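Local coordinates for molybdate binding protein II (Clostridium pasteurianum, PDB 1GUT) that binds molybdenum, taken up as the oxyanion molybdate, at one mole per mole of protein, in an assembly of six small chains, at residues A[7-12]-A[27-32]; A[11-16]-A[49-54]. One frame throughout, in Å; residues are numbered along the deposited sequence.

Contact 1 of 2, residues A[7-12]-A[27-32]; sequences NQLKGK and LEIAGG
Lys12 and Glu28 face each other as an antiparallel hydrogen-bonded pair, and their main chains exchange two bonds. Glu28 N donates a hydrogen bond to Lys12 O at 2.8 Å along a nearly straight path, 167° at the hydrogen; in return Lys12 N reaches Glu28 O at 3.0 Å, bent somewhat more, to 156°. The CA of Leu27 adds a C-H...O contact to the already engaged Lys12 O, at 3.3 Å.

Toward Ala30 the direct ladder gives way to solvent. Lys10 O and Ala30 N are too far apart to bond, and a single water mediates: it donates to Lys10 O at 2.6 Å and accepts from Ala30 N at 3.0 Å. Here 27-32 curls out of the sheet in a type II turn from Ile29 to Gly32, closed by Gly32 N on Ile29 O, with Gly31 taking the positive phi of its third position.

Apolar groups fill in one face. With CG1 of Ile29 set between its backbone N and carbonyl carbon (chi1 63°), CG2 lies against Lys10 O at 3.6 Å, while the CD1 at the other branch meets Leu9 CD1 at 4.2 Å. Leu27 rests its CD2 against the Lys12 carbonyl group. Ile35 of strand 34-40 touches both Leu9 and Ile29, and Asn33 of a second subunit packs on Leu9 and Ala30. Gly11 brings its CA to 3.1 Å from Glu28 O, a close backbone approach. This is the open end of the beta hairpin of strands 8-18 and 22-29, where pairing yields to a water bridge and a turn, in the OB-clan TOBE domain of this Mop protein.

Contact 2 of 2, residues A[11-16]-A[49-54]; sequences GKVVGL and VKEGAE
The ammonium of Lys12 donates to Gly52 O at 2.7 Å from NZ, lying in the carbonyl plane on a lone pair, with a C=O...N angle of 127°. An extended chain bent only at its last torsion (chi4 74°) turns NZ onto this oxygen, and CG and CE lie close by it as well. Gly52 occupies the third position of a type II beta turn from Lys50 to Ala53, closed by Ala53 N on Lys50 O, and the turn delivers the chain into strand 54-58 at the edge of the sheet within this chain. A water held by Lys12 NZ also donates to Glu54 OE2; the two charged atoms, Lys12 NZ and Glu54 OE2, stand 5.0 Å apart with no direct salt bridge, and the water joins them.

The turn is pinned to the strand by two backbone bonds around Val13. Val13 N meets Ala53 O at 2.8 Å in a nearly straight bond (164°), and Gly52 N returns to Val13 O at 2.8 Å. Between them the Val13 side chain drops into the bend, its CB 3.4 Å from Lys50 O; CG1 goes over the CA of Glu51, and CG2 faces Ala53 CB and Val49 CG1. Leu16 continues this apolar face, with CD1 near Val49 CG1 and CD2 3.6 Å from Val49 O.

Val14 and Gly15 both stand opposite Val26, a classic beta bulge, and the Glu51 carboxylate reaches across to it. Leu16 N gives Glu51 OE2 a bond that is weak, 3.3 Å long and strongly bent. A second donor to Glu51 OE2 is another water, which also donates, at 2.6 Å, to Val14 O.

Contacts 1 and 2 show how one central strand serves two neighbours. Both start from strand 8-18 and share Gly11 and Lys12, yet 27-32 lies along one edge of that strand and 49-54 along the other, their centres about 10 Å apart. Successive residues of the strand bond to opposite neighbours, the Lys12 main chain to 27-32 and the Val13 main chain to 49-54. Side chains knit the two together: Leu27 CD2 packs 3.5 Å from Val13 CG2, and Glu28 CB lies 3.9 Å from Val14 CG1. Contact 1 reaches a second subunit; contact 2 touches no other chain of the assembly. The structure is an apo form, without bound molybdate.

Contact 1 of 2, residues A[7-12]-A[27-32]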
ATOM      1  N   ASN A   7      10.002 -10.897   2.972  1.00 16.05           N
ATOM      2  CA  ASN A   7       9.149 -11.069   4.148  1.00 12.66           C
ATOM      3  C   ASN A   7       8.160 -12.195   3.943  1.00 11.85           C
ATOM      4  O   ASN A   7       7.185 -12.038   3.202  1.00 12.00           O
ATOM      5  CB  ASN A   7       8.378  -9.766   4.431  1.00 11.57           C
ATOM      6  CG  ASN A   7       9.296  -8.630   4.828  1.00 12.25           C
ATOM      7  OD1 ASN A   7      10.322  -8.850   5.470  1.00 14.57           O
ATOM      8  ND2 ASN A   7       8.926  -7.414   4.464  1.00 11.41           N
ATOM      9  N   GLN A   8       8.426 -13.306   4.619  1.00 11.02           N
ATOM     10  CA  GLN A   8       7.622 -14.515   4.530  1.00 11.41           C
ATOM     11  C   GLN A   8       7.495 -15.054   5.938  1.00 11.79           C
ATOM     12  O   GLN A   8       8.503 -15.406   6.586  1.00 13.42           O
ATOM     13  CB  GLN A   8       8.326 -15.554   3.659  1.00 11.86           C
ATOM     14  CG  GLN A   8       8.464 -15.105   2.203  1.00 15.68           C
ATOM     15  CD  GLN A   8       8.952 -16.220   1.281  1.00 18.81           C
ATOM     16  OE1 GLN A   8       8.447 -17.356   1.321  1.00 21.06           O
ATOM     17  NE2 GLN A   8       9.924 -15.899   0.452  1.00 20.29           N
ATOM     18  N   LEU A   9       6.261 -15.075   6.413  1.00 11.01           N
ATOM     19  CA  LEU A   9       5.937 -15.523   7.762  1.00 11.25           C
ATOM     20  C   LEU A   9       4.990 -16.720   7.691  1.00 12.02           C
ATOM     21  O   LEU A   9       3.806 -16.545   7.373  1.00 11.09           O
ATOM     22  CB  LEU A   9       5.293 -14.360   8.520  1.00 12.49           C
ATOM     23  CG  LEU A   9       6.051 -13.041   8.541  1.00 14.17           C
ATOM     24  CD1 LEU A   9       5.214 -11.992   9.292  1.00 15.82           C
ATOM     25  CD2 LEU A   9       7.373 -13.241   9.229  1.00 17.20           C
ATOM     26  N   LYS A  10       5.496 -17.920   8.007  1.00 11.95           N
ATOM     27  CA  LYS A  10       4.667 -19.131   7.951  1.00 13.78           C
ATOM     28  C   LYS A  10       3.735 -19.206   9.144  1.00 14.36           C
ATOM     29  O   LYS A  10       4.135 -18.900  10.265  1.00 15.35           O
ATOM     30  CB  LYS A  10       5.547 -20.399   7.966  1.00 15.15           C
ATOM     31  CG  LYS A  10       6.510 -20.533   6.807  1.00 18.84           C
ATOM     32  CD  LYS A  10       7.283 -21.859   6.877  1.00 24.67           C
ATOM     33  CE  LYS A  10       8.301 -22.012   5.754  1.00 29.49           C
ATOM     34  NZ  LYS A  10       9.665 -21.482   6.094  1.00 33.12           N
ATOM     35  N   GLY A  11       2.504 -19.659   8.921  1.00 13.72           N
ATOM     36  CA  GLY A  11       1.577 -19.747  10.028  1.00 15.56           C
ATOM     37  C   GLY A  11       0.430 -20.669   9.744  1.00 15.42           C
ATOM     38  O   GLY A  11       0.376 -21.280   8.690  1.00 17.01           O
ATOM     39  N   LYS A  12      -0.476 -20.759  10.706  1.00 14.71           N
ATOM     40  CA  LYS A  12      -1.628 -21.624  10.591  1.00 14.29           C
ATOM     41  C   LYS A  12      -2.859 -20.741  10.663  1.00 13.62           C
ATOM     42  O   LYS A  12      -2.939 -19.851  11.504  1.00 12.77           O
ATOM     43  CB  LYS A  12      -1.614 -22.612  11.763  1.00 15.74           C
ATOM     44  CG  LYS A  12      -2.765 -23.575  11.747  1.00 18.38           C
ATOM     45  CD  LYS A  12      -2.582 -24.625  12.856  1.00 21.83           C
ATOM     46  CE  LYS A  12      -3.603 -25.756  12.745  1.00 24.45           C
ATOM     47  NZ  LYS A  12      -3.317 -26.709  11.622  1.00 25.67           N
ATOM     48  N   LEU A  27      -3.711 -15.577  10.780  1.00 12.02           N
ATOM     49  CA  LEU A  27      -2.728 -16.642  10.884  1.00 13.12           C
ATOM     50  C   LEU A  27      -1.966 -16.535  12.188  1.00 13.10           C
ATOM     51  O   LEU A  27      -1.561 -15.447  12.597  1.00 12.84           O
ATOM     52  CB  LEU A  27      -1.667 -16.498   9.787  1.00 15.40           C
ATOM     53  CG  LEU A  27      -1.979 -16.472   8.307  1.00 18.32           C
ATOM     54  CD1 LEU A  27      -0.641 -16.459   7.553  1.00 21.72           C
ATOM     55  CD2 LEU A  27      -2.767 -17.706   7.960  1.00 21.06           C
ATOM     56  N   GLU A  28      -1.737 -17.666  12.821  1.00 12.88           N
ATOM     57  CA  GLU A  28      -0.915 -17.699  14.027  1.00 14.68           C
ATOM     58  C   GLU A  28       0.491 -18.053  13.547  1.00 15.56           C
ATOM     59  O   GLU A  28       0.693 -19.104  12.941  1.00 15.56           O
ATOM     60  CB  GLU A  28      -1.408 -18.798  14.974  1.00 15.65           C
ATOM     61  CG  GLU A  28      -0.481 -19.074  16.151  1.00 18.28           C
ATOM     62  CD  GLU A  28      -0.655 -20.481  16.735  1.00 23.44           C
ATOM     63  OE1 GLU A  28      -1.623 -21.215  16.386  1.00 27.53           O
ATOM     64  OE2 GLU A  28       0.197 -20.861  17.558  1.00 26.60           O
ATOM     65  N   ILE A  29       1.462 -17.187  13.800  1.00 15.63           N
ATOM     66  CA  ILE A  29       2.814 -17.472  13.332  1.00 17.97           C
ATOM     67  C   ILE A  29       3.665 -17.965  14.493  1.00 20.35           C
ATOM     68  O   ILE A  29       3.159 -18.072  15.612  1.00 20.88           O
ATOM     69  CB  ILE A  29       3.407 -16.251  12.581  1.00 17.46           C
ATOM     70  CG1 ILE A  29       3.542 -15.057  13.509  1.00 17.77           C
ATOM     71  CG2 ILE A  29       2.514 -15.888  11.372  1.00 17.21           C
ATOM     72  CD1 ILE A  29       4.334 -13.914  12.872  1.00 17.25           C
ATOM     73  N   ALA A  30       4.925 -18.298  14.204  1.00 21.75           N
ATOM     74  CA  ALA A  30       5.858 -18.832  15.196  1.00 23.69           C
ATOM     75  C   ALA A  30       5.866 -17.962  16.413  1.00 24.28           C
ATOM     76  O   ALA A  30       5.964 -16.740  16.321  1.00 25.09           O
ATOM     77  CB  ALA A  30       7.261 -18.973  14.617  1.00 23.65           C
ATOM     78  N   GLY A  31       5.794 -18.610  17.569  1.00 25.52           N
ATOM     79  CA  GLY A  31       5.764 -17.910  18.830  1.00 26.66           C
ATOM     80  C   GLY A  31       4.318 -17.773  19.244  1.00 27.13           C
ATOM     81  O   GLY A  31       4.020 -17.621  20.432  1.00 28.10           O
ATOM     82  N   GLY A  32       3.421 -17.827  18.259  1.00 26.65           N
ATOM     83  CA  GLY A  32       1.991 -17.733  18.508  1.00 25.90           C
ATOM     84  C   GLY A  32       1.289 -16.435  18.130  1.00 25.50           C
ATOM     85  O   GLY A  32       0.052 -16.424  18.126  1.00 25.82           O
TER
HETATM   86  O   HOH W   1       6.368 -18.363  11.536  1.00 21.69           O

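Contact 2 of 2, residues A[11-16]-A[49-54]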
ATOM      1  N   GLY A  11       2.504 -19.659   8.921  1.00 13.72           N
ATOM      2  CA  GLY A  11       1.577 -19.747  10.028  1.00 15.56           C
ATOM      3  C   GLY A  11       0.430 -20.669   9.744  1.00 15.42           C
ATOM      4  O   GLY A  11       0.376 -21.280   8.690  1.00 17.01           O
ATOM      5  N   LYS A  12      -0.476 -20.759  10.706  1.00 14.71           N
ATOM      6  CA  LYS A  12      -1.628 -21.624  10.591  1.00 14.29           C
ATOM      7  C   LYS A  12      -2.859 -20.741  10.663  1.00 13.62           C
ATOM      8  O   LYS A  12      -2.939 -19.851  11.504  1.00 12.77           O
ATOM      9  CB  LYS A  12      -1.614 -22.612  11.763  1.00 15.74           C
ATOM     10  CG  LYS A  12      -2.765 -23.575  11.747  1.00 18.38           C
ATOM     11  CD  LYS A  12      -2.582 -24.625  12.856  1.00 21.83           C
ATOM     12  CE  LYS A  12      -3.603 -25.756  12.745  1.00 24.45           C
ATOM     13  NZ  LYS A  12      -3.317 -26.709  11.622  1.00 25.67           N
ATOM     14  N   VAL A  13      -3.816 -20.973   9.770  1.00 12.32           N
ATOM     15  CA  VAL A  13      -5.030 -20.168   9.783  1.00 12.81           C
ATOM     16  C   VAL A  13      -5.832 -20.464  11.043  1.00 12.51           C
ATOM     17  O   VAL A  13      -6.207 -21.636  11.288  1.00 12.88           O
ATOM     18  CB  VAL A  13      -5.913 -20.441   8.563  1.00 12.82           C
ATOM     19  CG1 VAL A  13      -7.179 -19.641   8.674  1.00 12.91           C
ATOM     20  CG2 VAL A  13      -5.168 -20.094   7.260  1.00 13.20           C
ATOM     21  N   VAL A  14      -6.080 -19.434  11.854  1.00 11.99           N
ATOM     22  CA  VAL A  14      -6.887 -19.574  13.059  1.00 13.17           C
ATOM     23  C   VAL A  14      -8.209 -18.816  12.971  1.00 13.65           C
ATOM     24  O   VAL A  14      -9.077 -18.946  13.844  1.00 16.08           O
ATOM     25  CB  VAL A  14      -6.135 -19.189  14.356  1.00 13.02           C
ATOM     26  CG1 VAL A  14      -4.995 -20.154  14.612  1.00 14.66           C
ATOM     27  CG2 VAL A  14      -5.614 -17.729  14.315  1.00 12.88           C
ATOM     28  N   GLY A  15      -8.372 -18.017  11.927  1.00 13.49           N
ATOM     29  CA  GLY A  15      -9.607 -17.283  11.726  1.00 14.35           C
ATOM     30  C   GLY A  15      -9.831 -16.990  10.257  1.00 13.91           C
ATOM     31  O   GLY A  15      -8.899 -16.690   9.524  1.00 12.70           O
ATOM     32  N   LEU A  16     -11.084 -17.058   9.835  1.00 14.02           N
ATOM     33  CA  LEU A  16     -11.470 -16.758   8.458  1.00 14.20           C
ATOM     34  C   LEU A  16     -12.870 -16.189   8.469  1.00 14.02           C
ATOM     35  O   LEU A  16     -13.789 -16.821   8.996  1.00 14.98           O
ATOM     36  CB  LEU A  16     -11.407 -18.017   7.586  1.00 14.28           C
ATOM     37  CG  LEU A  16     -11.823 -17.894   6.121  1.00 16.77           C
ATOM     38  CD1 LEU A  16     -10.933 -16.914   5.374  1.00 17.63           C
ATOM     39  CD2 LEU A  16     -11.728 -19.276   5.485  1.00 19.38           C
ATOM     40  N   VAL A  49      -8.159 -21.436   0.925  1.00 20.59           N
ATOM     41  CA  VAL A  49      -7.850 -21.033   2.294  1.00 19.67           C
ATOM     42  C   VAL A  49      -8.943 -21.533   3.241  1.00 19.66           C
ATOM     43  O   VAL A  49     -10.117 -21.279   3.018  1.00 19.71           O
ATOM     44  CB  VAL A  49      -7.768 -19.487   2.377  1.00 19.38           C
ATOM     45  CG1 VAL A  49      -7.501 -19.037   3.794  1.00 20.70           C
ATOM     46  CG2 VAL A  49      -6.684 -18.985   1.441  1.00 18.54           C
ATOM     47  N   LYS A  50      -8.555 -22.223   4.308  1.00 19.29           N
ATOM     48  CA  LYS A  50      -9.510 -22.787   5.261  1.00 19.47           C
ATOM     49  C   LYS A  50      -8.905 -22.760   6.656  1.00 17.83           C
ATOM     50  O   LYS A  50      -7.663 -22.709   6.801  1.00 15.90           O
ATOM     51  CB  LYS A  50      -9.813 -24.253   4.892  1.00 19.90           C
ATOM     52  CG  LYS A  50     -10.516 -24.406   3.543  1.00 24.61           C
ATOM     53  CD  LYS A  50     -10.909 -25.821   3.241  1.00 28.44           C
ATOM     54  CE  LYS A  50     -11.611 -25.853   1.888  1.00 31.26           C
ATOM     55  NZ  LYS A  50     -12.540 -27.007   1.756  1.00 33.26           N
ATOM     56  N   GLU A  51      -9.760 -22.780   7.678  1.00 17.72           N
ATOM     57  CA  GLU A  51      -9.257 -22.817   9.043  1.00 18.42           C
ATOM     58  C   GLU A  51      -8.349 -24.030   9.245  1.00 17.31           C
ATOM     59  O   GLU A  51      -8.663 -25.142   8.806  1.00 17.33           O
ATOM     60  CB  GLU A  51     -10.388 -22.710  10.090  1.00 20.32           C
ATOM     61  CG  GLU A  51     -10.735 -21.237  10.253  1.00 25.23           C
ATOM     62  CD  GLU A  51     -11.642 -20.929  11.421  1.00 31.10           C
ATOM     63  OE1 GLU A  51     -12.153 -21.875  12.055  1.00 33.45           O
ATOM     64  OE2 GLU A  51     -11.843 -19.724  11.686  1.00 34.38           O
ATOM     65  N   GLY A  52      -7.189 -23.797   9.852  1.00 16.35           N
ATOM     66  CA  GLY A  52      -6.242 -24.862  10.095  1.00 16.08           C
ATOM     67  C   GLY A  52      -5.191 -25.037   9.016  1.00 15.73           C
ATOM     68  O   GLY A  52      -4.214 -25.749   9.217  1.00 16.98           O
ATOM     69  N   ALA A  53      -5.373 -24.387   7.867  1.00 15.25           N
ATOM     70  CA  ALA A  53      -4.404 -24.523   6.785  1.00 15.19           C
ATOM     71  C   ALA A  53      -3.059 -23.889   7.144  1.00 15.17           C
ATOM     72  O   ALA A  53      -3.018 -22.865   7.835  1.00 16.14           O
ATOM     73  CB  ALA A  53      -4.946 -23.876   5.488  1.00 15.17           C
ATOM     74  N   GLU A  54      -1.967 -24.490   6.666  1.00 14.80           N
ATOM     75  CA  GLU A  54      -0.616 -23.928   6.886  1.00 15.43           C
ATOM     76  C   GLU A  54      -0.321 -23.081   5.661  1.00 15.59           C
ATOM     77  O   GLU A  54      -0.262 -23.597   4.550  1.00 16.33           O
ATOM     78  CB  GLU A  54       0.441 -25.046   7.072  1.00 16.53           C
ATOM     79  CG  GLU A  54       0.198 -25.886   8.320  1.00 20.50           C
ATOM     80  CD  GLU A  54       1.152 -27.074   8.435  1.00 26.71           C
ATOM     81  OE1 GLU A  54       1.927 -27.327   7.488  1.00 30.57           O
ATOM     82  OE2 GLU A  54       1.123 -27.768   9.471  1.00 30.61           O
TER
HETATM   83  O   HOH W   2      -0.805 -27.905  12.125  1.00 46.08           O
HETATM   84  O   HOH W   3     -11.524 -19.007  14.589  1.00 37.32           O